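Local atomic coordinates of malate dehydrogenase (Picrophilus torridus, PDB entry 4BGV), a protein that probably catalyses the reversible, NAD-dependent oxidation of (S)-malate to oxaloacetate in the tricarboxylic acid cycle. Residues D77-T82 with P116-V121; I146-S151 with A239-S244. One frame throughout, in Å; residues are numbered along the deposited sequence. Where two conformers were deposited one is given.

Interaction 1: D77-T82 with P116-V121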
ATOM      1  N   ASP A  77      -1.859 -16.374 -16.907  1.00  8.69           N
ATOM      2  CA  ASP A  77      -3.247 -15.941 -16.858  0.50  7.80           C
ATOM      3  C   ASP A  77      -3.451 -14.781 -17.827  1.00  8.79           C
ATOM      4  O   ASP A  77      -4.483 -14.696 -18.492  1.00  9.60           O
ATOM      5  CB  ASP A  77      -3.635 -15.520 -15.442  0.50 11.32           C
ATOM      6  CG  ASP A  77      -5.123 -15.257 -15.303  0.50 12.23           C
ATOM      7  OD1 ASP A  77      -5.927 -16.073 -15.805  0.50 10.04           O
ATOM      8  OD2 ASP A  77      -5.489 -14.233 -14.690  0.50 13.23           O
ATOM      9  N   VAL A  78      -2.457 -13.892 -17.893  1.00  9.32           N
ATOM     10  CA  VAL A  78      -2.483 -12.735 -18.777  1.00  7.78           C
ATOM     11  C   VAL A  78      -1.146 -12.612 -19.484  1.00  8.22           C
ATOM     12  O   VAL A  78      -0.099 -12.845 -18.885  1.00  7.12           O
ATOM     13  CB  VAL A  78      -2.780 -11.426 -18.002  1.00  6.72           C
ATOM     14  CG1 VAL A  78      -2.645 -10.200 -18.914  1.00  7.60           C
ATOM     15  CG2 VAL A  78      -4.178 -11.497 -17.383  1.00  7.11           C
ATOM     16  N   ILE A  79      -1.198 -12.288 -20.773  1.00  6.66           N
ATOM     17  CA  ILE A  79      -0.012 -11.913 -21.531  1.00 10.12           C
ATOM     18  C   ILE A  79      -0.174 -10.466 -21.994  1.00 10.23           C
ATOM     19  O   ILE A  79      -1.197 -10.105 -22.578  1.00  7.87           O
ATOM     20  CB  ILE A  79       0.149 -12.809 -22.768  1.00  9.64           C
ATOM     21  CG1 ILE A  79       0.296 -14.266 -22.327  1.00 10.58           C
ATOM     22  CG2 ILE A  79       1.350 -12.361 -23.635  1.00  9.23           C
ATOM     23  CD1 ILE A  79       0.327 -15.261 -23.487  1.00  9.95           C
ATOM     24  N   VAL A  80       0.831  -9.646 -21.719  1.00  9.85           N
ATOM     25  CA  VAL A  80       0.821  -8.245 -22.101  1.00  7.89           C
ATOM     26  C   VAL A  80       1.739  -8.087 -23.313  1.00  8.92           C
ATOM     27  O   VAL A  80       2.933  -8.395 -23.238  1.00 10.75           O
ATOM     28  CB  VAL A  80       1.362  -7.362 -20.947  1.00  8.21           C
ATOM     29  CG1 VAL A  80       1.288  -5.892 -21.329  1.00 10.75           C
ATOM     30  CG2 VAL A  80       0.580  -7.625 -19.661  1.00 10.10           C
ATOM     31  N   VAL A  81       1.189  -7.614 -24.427  1.00  8.74           N
ATOM     32  CA  VAL A  81       1.979  -7.465 -25.644  1.00  9.56           C
ATOM     33  C   VAL A  81       2.464  -6.023 -25.824  1.00 14.66           C
ATOM     34  O   VAL A  81       1.671  -5.128 -26.132  1.00 11.52           O
ATOM     35  CB  VAL A  81       1.174  -7.927 -26.884  1.00 11.82           C
ATOM     36  CG1 VAL A  81       2.012  -7.801 -28.172  1.00 11.09           C
ATOM     37  CG2 VAL A  81       0.702  -9.369 -26.699  1.00 11.40           C
ATOM     38  N   THR A  82       3.764  -5.795 -25.635  1.00 10.94           N
ATOM     39  CA  THR A  82       4.332  -4.459 -25.805  1.00 13.95           C
ATOM     40  C   THR A  82       5.429  -4.475 -26.856  1.00 15.76           C
ATOM     41  O   THR A  82       6.211  -3.544 -26.949  1.00 21.71           O
ATOM     42  CB  THR A  82       4.964  -3.909 -24.508  1.00 19.40           C
ATOM     43  OG1 THR A  82       6.225  -4.554 -24.270  1.00 19.04           O
ATOM     44  CG2 THR A  82       4.062  -4.147 -23.321  1.00 18.56           C
ATOM     45  N   PRO A 116      -2.336 -20.759 -25.250  1.00 19.54           N
ATOM     46  CA  PRO A 116      -3.571 -20.302 -25.904  1.00 16.87           C
ATOM     47  C   PRO A 116      -4.716 -20.054 -24.929  1.00 16.16           C
ATOM     48  O   PRO A 116      -5.746 -19.518 -25.329  1.00 13.55           O
ATOM     49  CB  PRO A 116      -3.918 -21.459 -26.843  1.00 15.60           C
ATOM     50  CG  PRO A 116      -3.344 -22.679 -26.159  1.00 20.73           C
ATOM     51  CD  PRO A 116      -2.068 -22.191 -25.504  1.00 20.33           C
ATOM     52  N   GLU A 117      -4.525 -20.416 -23.665  1.00 14.95           N
ATOM     53  CA  GLU A 117      -5.555 -20.208 -22.647  1.00 17.97           C
ATOM     54  C   GLU A 117      -5.499 -18.815 -22.001  1.00 13.71           C
ATOM     55  O   GLU A 117      -6.369 -18.457 -21.212  1.00 13.17           O
ATOM     56  CB  GLU A 117      -5.445 -21.289 -21.570  1.00 28.29           C
ATOM     57  CG  GLU A 117      -5.299 -22.719 -22.123  1.00 37.59           C
ATOM     58  CD  GLU A 117      -3.846 -23.110 -22.408  1.00 40.87           C
ATOM     59  OE1 GLU A 117      -2.951 -22.236 -22.291  1.00 39.39           O
ATOM     60  OE2 GLU A 117      -3.602 -24.292 -22.743  1.00 39.21           O
ATOM     61  N   SER A 118      -4.481 -18.028 -22.341  1.00 11.79           N
ATOM     62  CA  SER A 118      -4.275 -16.718 -21.707  1.00  9.91           C
ATOM     63  C   SER A 118      -5.270 -15.635 -22.132  1.00 10.99           C
ATOM     64  O   SER A 118      -5.778 -15.655 -23.253  1.00 12.16           O
ATOM     65  CB  SER A 118      -2.857 -16.214 -22.004  1.00 10.55           C
ATOM     66  OG  SER A 118      -1.892 -17.091 -21.451  1.00 10.99           O
ATOM     67  N   LYS A 119      -5.547 -14.699 -21.229  1.00  9.37           N
ATOM     68  CA  LYS A 119      -6.174 -13.437 -21.629  1.00 10.71           C
ATOM     69  C   LYS A 119      -5.059 -12.502 -22.107  1.00 11.38           C
ATOM     70  O   LYS A 119      -3.956 -12.518 -21.566  1.00 11.89           O
ATOM     71  CB  LYS A 119      -6.947 -12.799 -20.472  1.00  9.95           C
ATOM     72  CG  LYS A 119      -8.385 -13.315 -20.260  1.00 12.35           C
ATOM     73  CD  LYS A 119      -8.428 -14.697 -19.620  1.00 15.27           C
ATOM     74  CE  LYS A 119      -7.878 -14.696 -18.186  1.00 17.25           C
ATOM     75  NZ  LYS A 119      -8.158 -15.974 -17.441  1.00 14.41           N
ATOM     76  N   ILE A 120      -5.334 -11.694 -23.125  1.00  8.83           N
ATOM     77  CA  ILE A 120      -4.288 -10.857 -23.699  1.00  8.73           C
ATOM     78  C   ILE A 120      -4.606  -9.384 -23.528  1.00 10.74           C
ATOM     79  O   ILE A 120      -5.730  -8.958 -23.789  1.00 10.56           O
ATOM     80  CB  ILE A 120      -4.106 -11.141 -25.218  1.00 12.71           C
ATOM     81  CG1 ILE A 120      -4.191 -12.653 -25.494  1.00 13.66           C
ATOM     82  CG2 ILE A 120      -2.790 -10.517 -25.731  1.00  9.39           C
ATOM     83  CD1 ILE A 120      -3.100 -13.488 -24.781  1.00 12.98           C
ATOM     84  N   VAL A 121      -3.616  -8.612 -23.081  1.00  8.29           N
ATOM     85  CA  VAL A 121      -3.710  -7.147 -23.047  1.00  9.16           C
ATOM     86  C   VAL A 121      -2.708  -6.596 -24.052  1.00  8.78           C
ATOM     87  O   VAL A 121      -1.490  -6.706 -23.863  1.00  9.62           O
ATOM     88  CB  VAL A 121      -3.418  -6.576 -21.637  1.00  9.60           C
ATOM     89  CG1 VAL A 121      -3.325  -5.047 -21.684  1.00 10.76           C
ATOM     90  CG2 VAL A 121      -4.521  -7.017 -20.645  1.00  7.76           C
TER

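Interaction 2: I146-S151 with A239-S244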
ATOM      1  N   ILE A 146      -8.054  -7.592 -24.959  1.00  8.68           N
ATOM      2  CA  ILE A 146      -8.380  -6.163 -24.836  1.00  8.53           C
ATOM      3  C   ILE A 146      -7.167  -5.291 -25.163  1.00 11.13           C
ATOM      4  O   ILE A 146      -6.034  -5.706 -24.957  1.00 14.06           O
ATOM      5  CB  ILE A 146      -8.934  -5.807 -23.428  1.00  9.59           C
ATOM      6  CG1 ILE A 146      -7.920  -6.129 -22.333  1.00 11.26           C
ATOM      7  CG2 ILE A 146     -10.228  -6.580 -23.156  1.00 13.15           C
ATOM      8  CD1 ILE A 146      -8.444  -5.785 -20.909  1.00 13.63           C
ATOM      9  N   GLY A 147      -7.415  -4.084 -25.677  1.00 10.27           N
ATOM     10  CA  GLY A 147      -6.350  -3.177 -26.054  1.00 10.00           C
ATOM     11  C   GLY A 147      -6.273  -1.935 -25.172  1.00  9.55           C
ATOM     12  O   GLY A 147      -7.297  -1.374 -24.786  1.00  9.88           O
ATOM     13  N   LEU A 148      -5.058  -1.511 -24.842  1.00  9.82           N
ATOM     14  CA  LEU A 148      -4.858  -0.280 -24.081  1.00  8.85           C
ATOM     15  C   LEU A 148      -5.327   0.915 -24.897  1.00 12.43           C
ATOM     16  O   LEU A 148      -4.941   1.072 -26.041  1.00 14.67           O
ATOM     17  CB  LEU A 148      -3.376  -0.081 -23.737  1.00  8.03           C
ATOM     18  CG  LEU A 148      -3.073   1.293 -23.144  1.00 10.71           C
ATOM     19  CD1 LEU A 148      -3.660   1.446 -21.729  1.00 11.48           C
ATOM     20  CD2 LEU A 148      -1.552   1.587 -23.169  1.00 11.68           C
ATOM     21  N   GLY A 149      -6.150   1.762 -24.303  1.00 12.25           N
ATOM     22  CA  GLY A 149      -6.534   2.991 -24.963  1.00 13.23           C
ATOM     23  C   GLY A 149      -7.010   3.967 -23.918  1.00 12.42           C
ATOM     24  O   GLY A 149      -6.236   4.802 -23.429  1.00 12.35           O
ATOM     25  N   GLY A 150      -8.280   3.834 -23.557  1.00 12.36           N
ATOM     26  CA  GLY A 150      -8.925   4.747 -22.627  1.00 13.99           C
ATOM     27  C   GLY A 150      -8.282   4.825 -21.249  1.00 11.31           C
ATOM     28  O   GLY A 150      -8.384   5.854 -20.587  1.00 12.85           O
ATOM     29  N   SER A 151      -7.645   3.752 -20.786  1.00  7.78           N
ATOM     30  CA  SER A 151      -7.043   3.788 -19.460  1.00  9.57           C
ATOM     31  C   SER A 151      -5.995   4.895 -19.405  1.00 12.03           C
ATOM     32  O   SER A 151      -5.871   5.612 -18.405  1.00 10.69           O
ATOM     33  CB  SER A 151      -6.402   2.436 -19.089  1.00  9.48           C
ATOM     34  OG  SER A 151      -5.942   2.477 -17.740  1.00 13.11           O
ATOM     35  N   ALA A 239      -1.234  -1.788 -16.107  1.00  7.15           N
ATOM     36  CA  ALA A 239      -1.325  -2.639 -14.913  1.00  5.93           C
ATOM     37  C   ALA A 239      -2.730  -2.657 -14.301  1.00  9.12           C
ATOM     38  O   ALA A 239      -3.179  -3.699 -13.827  1.00  9.75           O
ATOM     39  CB  ALA A 239      -0.290  -2.226 -13.872  1.00  8.60           C
ATOM     40  N   VAL A 240      -3.439  -1.526 -14.302  1.00  7.29           N
ATOM     41  CA  VAL A 240      -4.792  -1.557 -13.725  1.00  7.22           C
ATOM     42  C   VAL A 240      -5.716  -2.466 -14.543  1.00  7.48           C
ATOM     43  O   VAL A 240      -6.615  -3.095 -13.994  1.00  9.66           O
ATOM     44  CB  VAL A 240      -5.414  -0.147 -13.506  1.00 13.56           C
ATOM     45  CG1 VAL A 240      -4.591   0.646 -12.486  1.00 10.74           C
ATOM     46  CG2 VAL A 240      -5.561   0.606 -14.817  1.00 14.32           C
ATOM     47  N   MET A 241      -5.491  -2.540 -15.852  1.00  8.73           N
ATOM     48  CA  MET A 241      -6.240  -3.477 -16.702  1.00  6.94           C
ATOM     49  C   MET A 241      -5.860  -4.925 -16.385  1.00  9.53           C
ATOM     50  O   MET A 241      -6.730  -5.777 -16.213  1.00  8.64           O
ATOM     51  CB  MET A 241      -5.973  -3.215 -18.182  1.00  6.38           C
ATOM     52  CG  MET A 241      -6.570  -1.910 -18.696  1.00  7.16           C
ATOM     53  SD  MET A 241      -5.870  -1.391 -20.285  1.00 11.06           S
ATOM     54  CE  MET A 241      -6.467  -2.667 -21.404  1.00 15.19           C
ATOM     55  N   VAL A 242      -4.556  -5.195 -16.306  1.00  7.02           N
ATOM     56  CA  VAL A 242      -4.087  -6.556 -16.044  1.00  5.98           C
ATOM     57  C   VAL A 242      -4.586  -7.079 -14.684  1.00  8.34           C
ATOM     58  O   VAL A 242      -5.072  -8.219 -14.568  1.00  7.87           O
ATOM     59  CB  VAL A 242      -2.546  -6.621 -16.070  1.00  9.54           C
ATOM     60  CG1 VAL A 242      -2.052  -8.021 -15.654  1.00  5.55           C
ATOM     61  CG2 VAL A 242      -2.013  -6.221 -17.463  1.00 11.85           C
ATOM     62  N   GLU A 243      -4.482  -6.249 -13.652  1.00  6.78           N
ATOM     63  CA  GLU A 243      -4.872  -6.709 -12.316  1.00  8.28           C
ATOM     64  C   GLU A 243      -6.393  -6.914 -12.227  1.00  8.34           C
ATOM     65  O   GLU A 243      -6.869  -7.741 -11.438  1.00  8.69           O
ATOM     66  CB  GLU A 243      -4.361  -5.746 -11.226  1.00  6.96           C
ATOM     67  CG  GLU A 243      -5.155  -4.468 -11.127  1.00  8.55           C
ATOM     68  CD  GLU A 243      -4.561  -3.469 -10.147  1.00 12.29           C
ATOM     69  OE1 GLU A 243      -3.433  -3.695  -9.654  1.00 15.36           O
ATOM     70  OE2 GLU A 243      -5.232  -2.460  -9.874  1.00 10.69           O
ATOM     71  N   SER A 244      -7.167  -6.186 -13.033  1.00  5.77           N
ATOM     72  CA  SER A 244      -8.615  -6.399 -13.021  1.00  6.18           C
ATOM     73  C   SER A 244      -8.950  -7.792 -13.553  1.00  7.79           C
ATOM     74  O   SER A 244      -9.919  -8.419 -13.115  1.00  7.95           O
ATOM     75  CB  SER A 244      -9.371  -5.326 -13.827  1.00  8.69           C
ATOM     76  OG  SER A 244     -10.778  -5.395 -13.572  1.00  9.64           O
TER

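Interaction 1: D77-T82 with P116-V121
Ile79 carries two of the four backbone hydrogen bonds between residues 77-82 and 116-121: its N donates to Lys119 O and its O accepts from Val121 N, each 2.9 Å long. Lys119 N to Asp77 O and Val81 N to Val121 O extend the series, which pairs Val78 with Lys119, Ile79 with Ile120 and Val80 with Val121 in parallel register. The N-H groups point nearly straight at their acceptors. Between these bonds the CA of Val78 approaches Lys119 O (3.2 Å), a CA-H...O contact.

These are neighbouring strands of the six-stranded parallel sheet of the Rossmann-type NAD-binding domain, and helix 93-114 makes the crossover between them in a beta-alpha-beta unit. That helix covers the face bearing Ile79 and Ile120, whereas Val78, Val80 and Lys119 lie against helix 232-246.

Apolar contacts form on both faces. On the face of Ile79 and Ile120, Ile120 bends its CD1 back to the CB of Ile79 (3.9 Å), while its CG2 meets Val81 CG2 at 3.8 Å. Ile79 CD1 lies beside Ser118 OG, a hydroxyl hydrogen-bonded to Ser76 O. On the face of Val78 and Val121, Val78 CG1 and Val121 CG2 touch at 4.1 Å.

The charged contact is at the start of the strands. Lys119 folds at chi2 and chi3 (75° and 66°), which turns its amino group back over Asp77. In one of the two conformers of Asp77, Lys119 NZ meets Asp77 OD1 at 2.8 Å in a salt bridge, on the syn side but 31° out of the carboxylate plane. An alanine in place of Lys119 would probably leave the Asp77 carboxylate without this positive partner and cost much of the packing on Ile245.

Interaction 2: I146-S151 with A239-S244
Met241 reaches from helix 232-246 to the chain at residues 146-151, where the last strand of the parallel Rossmann sheet, 145-147, turns into helix 150-165. The contact therefore joins the edge strand of the NAD-binding domain, and the turn after it, to a helix of the C-terminal alpha/beta domain. It is buried and mostly apolar, with no hydrogen bond between the two segments.

From the helix the CB of Met241 points toward residues 146-151. CG stands anti to the carbonyl carbon (chi1 -70°), and the chain runs on nearly extended through chi2, carrying the sulfur across to the turn. There SD abuts two side chains on one side, 3.9 Å from Leu148 CD1 and 4.0 Å from Ser151 CB; the leucine side chain crosses the methionine at about a right angle. At chi3 the chain bends (67°), and the terminal methyl CE swings toward the strand, where it rests 3.7 Å from Ile146 CD1 and equally close to the backbone oxygen of Gly147. Ile146 and Met241 pass each other in opposite directions, with CE lying alongside the CG1-CD1 end of the isoleucine.

Leu148 also packs on Val123, a probable NAD-binding residue, which places this end of the contact next to the presumed cofactor site. In the first turn of helix 150-165, the backbone O of Ser151 accepts a hydrogen bond from His52 of a neighbouring subunit, and the same histidine packs on Val240. The hydroxyl of Ser151 is bonded to Ser237 O, and its OG also touches Val240 CG2 at 3.5 Å.

In the fold
The two contacts have centres about 12 Å apart and follow in series along the chain: interaction 1 is complete at Val121 before interaction 2 opens at Ile146. They share the parallel sheet, in which strand 119-122 lies between 78-81 and 145-147; Ile120 O and Ile146 N, 2.9 Å apart, probably form a hydrogen bond there. They also share helix 232-246. Val121 bridges them directly, its two methyls packing on Ile146 and on Met241, while Val80 meets Val242. Strand pairing within the NAD-binding domain is thus continuous with the packing of a C-terminal-domain helix on the sheet, close to the probable cofactor-binding residue Val123.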